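Local coordinates for hydrazine synthase subunit alpha (Candidatus Kuenenia stuttgartiensis, PDB 5C2V), which catalyses, within the hydrazine synthase complex, the condensation of hydroxylamine with ammonia to hydrazine, the second half-reaction of hydrazine synthesis from nitric oxide and ammonium, at residues V301-A315 and Y326-P340. Sequence-based numbering, arbitrary orientation.
Sequences VESPYMNWGVGQLAA and YEKLTGKDGGLYRSP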
loop_
_atom_site.group_PDB
_atom_site.type_symbol
_atom_site.label_atom_id
_atom_site.label_comp_id
_atom_site.label_asym_id
_atom_site.label_seq_id
_atom_site.Cartn_x
_atom_site.Cartn_y
_atom_site.Cartn_z
ATOM N N VAL D 301 -16.874 13.215 6.785
ATOM C CA VAL D 301 -16.090 13.912 5.783
ATOM C C VAL D 301 -14.784 13.170 5.559
ATOM O O VAL D 301 -13.974 13.011 6.482
ATOM C CB VAL D 301 -15.790 15.365 6.198
ATOM C CG1 VAL D 301 -14.741 15.976 5.281
ATOM C CG2 VAL D 301 -17.065 16.192 6.194
ATOM N N GLU D 302 -14.600 12.709 4.327
ATOM C CA GLU D 302 -13.369 12.050 3.929
ATOM C C GLU D 302 -12.534 13.030 3.118
ATOM O O GLU D 302 -12.849 13.332 1.965
ATOM C CB GLU D 302 -13.674 10.788 3.120
ATOM C CG GLU D 302 -12.519 9.811 3.009
ATOM C CD GLU D 302 -12.877 8.589 2.187
ATOM O OE1 GLU D 302 -13.108 7.514 2.779
ATOM O OE2 GLU D 302 -12.930 8.706 0.945
ATOM N N SER D 303 -11.469 13.524 3.735
ATOM C CA SER D 303 -10.596 14.507 3.116
ATOM C C SER D 303 -9.432 13.835 2.408
ATOM O O SER D 303 -8.841 12.889 2.937
ATOM C CB SER D 303 -10.077 15.495 4.162
ATOM O OG SER D 303 -9.279 14.843 5.131
ATOM N N PRO D 304 -9.095 14.332 1.208
ATOM C CA PRO D 304 -7.967 13.859 0.402
ATOM C C PRO D 304 -6.663 13.883 1.187
ATOM O O PRO D 304 -5.826 12.991 1.043
ATOM C CB PRO D 304 -7.920 14.860 -0.751
ATOM C CG PRO D 304 -9.302 15.378 -0.859
ATOM C CD PRO D 304 -9.823 15.427 0.543
ATOM N N TYR D 305 -6.503 14.908 2.015
ATOM C CA TYR D 305 -5.318 15.049 2.845
ATOM C C TYR D 305 -5.677 14.825 4.309
ATOM O O TYR D 305 -6.792 15.123 4.738
ATOM C CB TYR D 305 -4.683 16.426 2.642
ATOM C CG TYR D 305 -4.493 16.789 1.186
ATOM C CD1 TYR D 305 -3.394 16.327 0.472
ATOM C CD2 TYR D 305 -5.417 17.586 0.522
ATOM C CE1 TYR D 305 -3.219 16.653 -0.861
ATOM C CE2 TYR D 305 -5.251 17.917 -0.810
ATOM C CZ TYR D 305 -4.150 17.448 -1.496
ATOM O OH TYR D 305 -3.982 17.776 -2.822
ATOM N N MET D 306 -4.724 14.293 5.067
ATOM C CA MET D 306 -4.961 13.900 6.452
ATOM C C MET D 306 -5.304 15.088 7.351
ATOM O O MET D 306 -6.041 14.946 8.326
ATOM C CB MET D 306 -3.732 13.163 6.993
ATOM C CG MET D 306 -3.884 12.625 8.405
ATOM S SD MET D 306 -2.531 11.527 8.872
ATOM C CE MET D 306 -2.784 10.174 7.725
ATOM N N ASN D 307 -4.776 16.260 7.014
ATOM C CA ASN D 307 -4.949 17.443 7.851
ATOM C C ASN D 307 -6.105 18.349 7.419
ATOM O O ASN D 307 -6.326 19.402 8.016
ATOM C CB ASN D 307 -3.650 18.251 7.880
ATOM C CG ASN D 307 -3.313 18.761 9.269
ATOM O OD1 ASN D 307 -3.626 18.120 10.272
ATOM N ND2 ASN D 307 -2.673 19.923 9.333
ATOM N N TRP D 308 -6.844 17.939 6.392
ATOM C CA TRP D 308 -7.909 18.778 5.841
ATOM C C TRP D 308 -9.274 18.510 6.473
ATOM O O TRP D 308 -9.616 17.370 6.785
ATOM C CB TRP D 308 -8.008 18.590 4.326
ATOM C CG TRP D 308 -7.075 19.463 3.548
ATOM C CD1 TRP D 308 -5.869 19.952 3.962
ATOM C CD2 TRP D 308 -7.279 19.970 2.223
ATOM N NE1 TRP D 308 -5.305 20.721 2.974
ATOM C CE2 TRP D 308 -6.152 20.750 1.895
ATOM C CE3 TRP D 308 -8.302 19.836 1.280
ATOM C CZ2 TRP D 308 -6.020 21.393 0.667
ATOM C CZ3 TRP D 308 -8.171 20.476 0.061
ATOM C CH2 TRP D 308 -7.038 21.245 -0.235
ATOM N N GLY D 309 -10.048 19.577 6.653
ATOM C CA GLY D 309 -11.381 19.479 7.220
ATOM C C GLY D 309 -12.470 19.523 6.164
ATOM O O GLY D 309 -13.658 19.465 6.481
ATOM N N VAL D 310 -12.062 19.636 4.904
ATOM C CA VAL D 310 -12.998 19.590 3.786
ATOM C C VAL D 310 -12.623 18.438 2.860
ATOM O O VAL D 310 -11.487 17.968 2.878
ATOM C CB VAL D 310 -13.020 20.913 2.997
ATOM C CG1 VAL D 310 -13.336 22.078 3.924
ATOM C CG2 VAL D 310 -11.694 21.137 2.291
ATOM N N GLY D 311 -13.575 17.988 2.050
ATOM C CA GLY D 311 -13.380 16.790 1.255
ATOM C C GLY D 311 -14.681 16.257 0.691
ATOM O O GLY D 311 -15.617 17.017 0.443
ATOM N N GLN D 312 -14.727 14.950 0.451
ATOM C CA GLN D 312 -15.952 14.301 -0.001
ATOM C C GLN D 312 -16.741 13.729 1.174
ATOM O O GLN D 312 -16.346 13.880 2.331
ATOM C CB GLN D 312 -15.631 13.195 -1.008
ATOM C CG GLN D 312 -14.879 13.680 -2.236
ATOM C CD GLN D 312 -15.643 14.740 -3.007
ATOM O OE1 GLN D 312 -16.875 14.757 -3.009
ATOM N NE2 GLN D 312 -14.914 15.632 -3.666
ATOM N N LEU D 313 -17.858 13.074 0.872
ATOM C CA LEU D 313 -18.693 12.465 1.902
ATOM C C LEU D 313 -18.696 10.944 1.787
ATOM O O LEU D 313 -19.012 10.394 0.732
ATOM C CB LEU D 313 -20.127 12.995 1.819
ATOM C CG LEU D 313 -20.360 14.468 2.156
ATOM C CD1 LEU D 313 -21.841 14.807 2.064
ATOM C CD2 LEU D 313 -19.817 14.798 3.538
ATOM N N ALA D 314 -18.347 10.271 2.878
ATOM C CA ALA D 314 -18.346 8.811 2.901
ATOM C C ALA D 314 -19.262 8.292 4.002
ATOM O O ALA D 314 -19.587 9.020 4.941
ATOM C CB ALA D 314 -16.933 8.283 3.087
ATOM N N ALA D 315 -19.683 7.037 3.887
ATOM C CA ALA D 315 -20.596 6.465 4.868
ATOM C C ALA D 315 -20.357 4.977 5.118
ATOM O O ALA D 315 -20.083 4.215 4.191
ATOM C CB ALA D 315 -22.037 6.692 4.432
ATOM N N TYR D 326 -19.506 -0.018 3.148
ATOM C CA TYR D 326 -18.895 1.250 2.750
ATOM C C TYR D 326 -19.485 1.771 1.443
ATOM O O TYR D 326 -19.834 0.991 0.557
ATOM C CB TYR D 326 -17.374 1.098 2.614
ATOM C CG TYR D 326 -16.652 2.370 2.214
ATOM C CD1 TYR D 326 -16.420 2.673 0.877
ATOM C CD2 TYR D 326 -16.197 3.266 3.173
ATOM C CE1 TYR D 326 -15.762 3.832 0.508
ATOM C CE2 TYR D 326 -15.536 4.429 2.813
ATOM C CZ TYR D 326 -15.322 4.706 1.479
ATOM O OH TYR D 326 -14.666 5.859 1.115
ATOM N N GLU D 327 -19.594 3.092 1.328
ATOM C CA GLU D 327 -20.091 3.713 0.104
ATOM C C GLU D 327 -19.592 5.147 -0.069
ATOM O O GLU D 327 -19.209 5.806 0.899
ATOM C CB GLU D 327 -21.621 3.694 0.082
ATOM C CG GLU D 327 -22.271 4.378 1.273
ATOM C CD GLU D 327 -23.783 4.406 1.170
ATOM O OE1 GLU D 327 -24.303 4.395 0.034
ATOM O OE2 GLU D 327 -24.452 4.435 2.224
ATOM N N LYS D 328 -19.603 5.619 -1.313
ATOM C CA LYS D 328 -19.217 6.989 -1.635
ATOM C C LYS D 328 -20.455 7.832 -1.924
ATOM O O LYS D 328 -21.179 7.572 -2.885
ATOM C CB LYS D 328 -18.272 7.015 -2.837
ATOM C CG LYS D 328 -17.022 7.854 -2.636
ATOM C CD LYS D 328 -16.092 7.212 -1.623
ATOM C CE LYS D 328 -14.767 7.948 -1.549
ATOM N NZ LYS D 328 -13.808 7.264 -0.639
ATOM N N LEU D 329 -20.700 8.835 -1.087
ATOM C CA LEU D 329 -21.901 9.654 -1.211
ATOM C C LEU D 329 -21.785 10.783 -2.237
ATOM O O LEU D 329 -22.797 11.278 -2.730
ATOM C CB LEU D 329 -22.268 10.243 0.153
ATOM C CG LEU D 329 -22.554 9.228 1.261
ATOM C CD1 LEU D 329 -22.914 9.931 2.561
ATOM C CD2 LEU D 329 -23.658 8.272 0.836
ATOM N N THR D 330 -20.558 11.187 -2.557
ATOM C CA THR D 330 -20.329 12.374 -3.387
ATOM C C THR D 330 -19.159 12.210 -4.355
ATOM O O THR D 330 -18.629 11.113 -4.531
ATOM C CB THR D 330 -20.051 13.628 -2.525
ATOM O OG1 THR D 330 -18.916 13.390 -1.683
ATOM C CG2 THR D 330 -21.255 13.990 -1.664
ATOM N N GLY D 331 -18.769 13.316 -4.986
ATOM C CA GLY D 331 -17.551 13.364 -5.775
ATOM C C GLY D 331 -17.689 13.465 -7.282
ATOM O O GLY D 331 -16.704 13.699 -7.980
ATOM N N LYS D 332 -18.903 13.300 -7.792
ATOM C CA LYS D 332 -19.105 13.296 -9.236
ATOM C C LYS D 332 -19.312 14.699 -9.811
ATOM O O LYS D 332 -19.326 14.876 -11.030
ATOM C CB LYS D 332 -20.286 12.390 -9.592
ATOM C CG LYS D 332 -19.887 10.930 -9.755
ATOM C CD LYS D 332 -21.006 9.985 -9.358
ATOM C CE LYS D 332 -20.457 8.780 -8.606
ATOM N NZ LYS D 332 -21.136 8.572 -7.299
ATOM N N ASP D 333 -19.491 15.688 -8.938
ATOM C CA ASP D 333 -19.564 17.081 -9.378
ATOM C C ASP D 333 -18.243 17.838 -9.218
ATOM O O ASP D 333 -18.121 18.981 -9.656
ATOM C CB ASP D 333 -20.667 17.817 -8.613
ATOM C CG ASP D 333 -20.560 17.636 -7.110
ATOM O OD1 ASP D 333 -19.497 17.958 -6.536
ATOM O OD2 ASP D 333 -21.543 17.170 -6.498
ATOM N N GLY D 334 -17.254 17.196 -8.604
ATOM C CA GLY D 334 -15.967 17.830 -8.366
ATOM C C GLY D 334 -15.959 18.882 -7.267
ATOM O O GLY D 334 -14.942 19.538 -7.039
ATOM N N GLY D 335 -17.086 19.043 -6.578
ATOM C CA GLY D 335 -17.197 20.031 -5.519
ATOM C C GLY D 335 -16.657 19.542 -4.187
ATOM O O GLY D 335 -16.354 18.360 -4.027
ATOM N N LEU D 336 -16.535 20.457 -3.228
ATOM C CA LEU D 336 -16.038 20.114 -1.898
ATOM C C LEU D 336 -17.141 20.171 -0.843
ATOM O O LEU D 336 -17.907 21.136 -0.773
ATOM C CB LEU D 336 -14.888 21.044 -1.499
ATOM C CG LEU D 336 -13.585 20.898 -2.287
ATOM C CD1 LEU D 336 -12.518 21.835 -1.740
ATOM C CD2 LEU D 336 -13.100 19.457 -2.264
ATOM N N TYR D 337 -17.208 19.125 -0.022
ATOM C CA TYR D 337 -18.227 19.012 1.016
ATOM C C TYR D 337 -17.624 19.094 2.414
ATOM O O TYR D 337 -16.487 18.679 2.639
ATOM C CB TYR D 337 -18.998 17.698 0.870
ATOM C CG TYR D 337 -19.891 17.622 -0.348
ATOM C CD1 TYR D 337 -19.364 17.360 -1.606
ATOM C CD2 TYR D 337 -21.263 17.799 -0.236
ATOM C CE1 TYR D 337 -20.180 17.286 -2.720
ATOM C CE2 TYR D 337 -22.086 17.726 -1.343
ATOM C CZ TYR D 337 -21.539 17.468 -2.583
ATOM O OH TYR D 337 -22.354 17.395 -3.688
ATOM N N ARG D 338 -18.399 19.630 3.352
ATOM C CA ARG D 338 -17.997 19.688 4.750
ATOM C C ARG D 338 -19.219 19.815 5.659
ATOM O O ARG D 338 -20.294 20.237 5.220
ATOM C CB ARG D 338 -17.035 20.857 4.987
ATOM C CG ARG D 338 -17.690 22.222 4.869
ATOM C CD ARG D 338 -16.675 23.352 4.796
ATOM N NE ARG D 338 -15.867 23.466 6.005
ATOM C CZ ARG D 338 -15.008 24.455 6.233
ATOM N NH1 ARG D 338 -14.850 25.418 5.335
ATOM N NH2 ARG D 338 -14.309 24.485 7.360
ATOM N N SER D 339 -19.038 19.437 6.921
ATOM C CA SER D 339 -20.053 19.588 7.965
ATOM C C SER D 339 -21.439 19.048 7.601
ATOM O O SER D 339 -22.393 19.817 7.493
ATOM C CB SER D 339 -20.173 21.064 8.347
ATOM O OG SER D 339 -18.905 21.614 8.663
ATOM N N PRO D 340 -21.556 17.723 7.411
ATOM C CA PRO D 340 -22.874 17.140 7.137
ATOM C C PRO D 340 -23.729 17.048 8.401
ATOM O O PRO D 340 -23.190 16.780 9.474
ATOM C CB PRO D 340 -22.531 15.751 6.601
ATOM C CG PRO D 340 -21.258 15.402 7.296
ATOM C CD PRO D 340 -20.499 16.696 7.464
#
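In the beta-propeller domain, strand 312-317 pairs with the short outer strand 327-328 of its own four-stranded antiparallel sheet, and the chain then crosses to the next sheet, which begins with strand 336-342. Ala315 and Glu327 form a hydrogen-bonded antiparallel pair, and Leu329 N donates to Leu313 O (2.9 Å). A single antiparallel bridge, Gly311 with Tyr337, ties the two sheets together. Its Tyr337 N to Gly311 O bond is 2.7 Å.

Gln312 and Thr330 anchor the connecting loop. The Gln312 chain bends at chi2 (-59°), which brings its amide back to residues 330-335. Thr330 OG1 donates to a lone pair of Gln312 OE1 (2.8 Å) and accepts from Leu313 N (2.8 Å). Gln312 NE2 reaches Gly335 O at 3.1 Å, nearly in line with that carbonyl. An Asx turn at Asp333 shapes the loop before Gly335.

Leu313 sits between the sheets. Its CG lies 3.7 Å from Tyr337 CB, and its CD2 approaches Pro340. Thr330 CG2 rests over one face of the Tyr337 ring. On the flank, Val310 CG1 lies over one face of the Arg338 guanidinium, which also forms a salt bridge with Asp44.

At the other end, Glu302 reaches past Ala314 with an extended chain. Its OE1 accepts from Tyr326 OH (2.8 Å) at the ring edge, on the syn side of the carboxylate. Lys328 NZ is modelled beside OE2 as a salt-bridge partner, too close for the exact geometry to be trusted. The buried carboxylate's charge is probably offset in part by Lys328, with Arg286 a more distant, weak ion-pair partner.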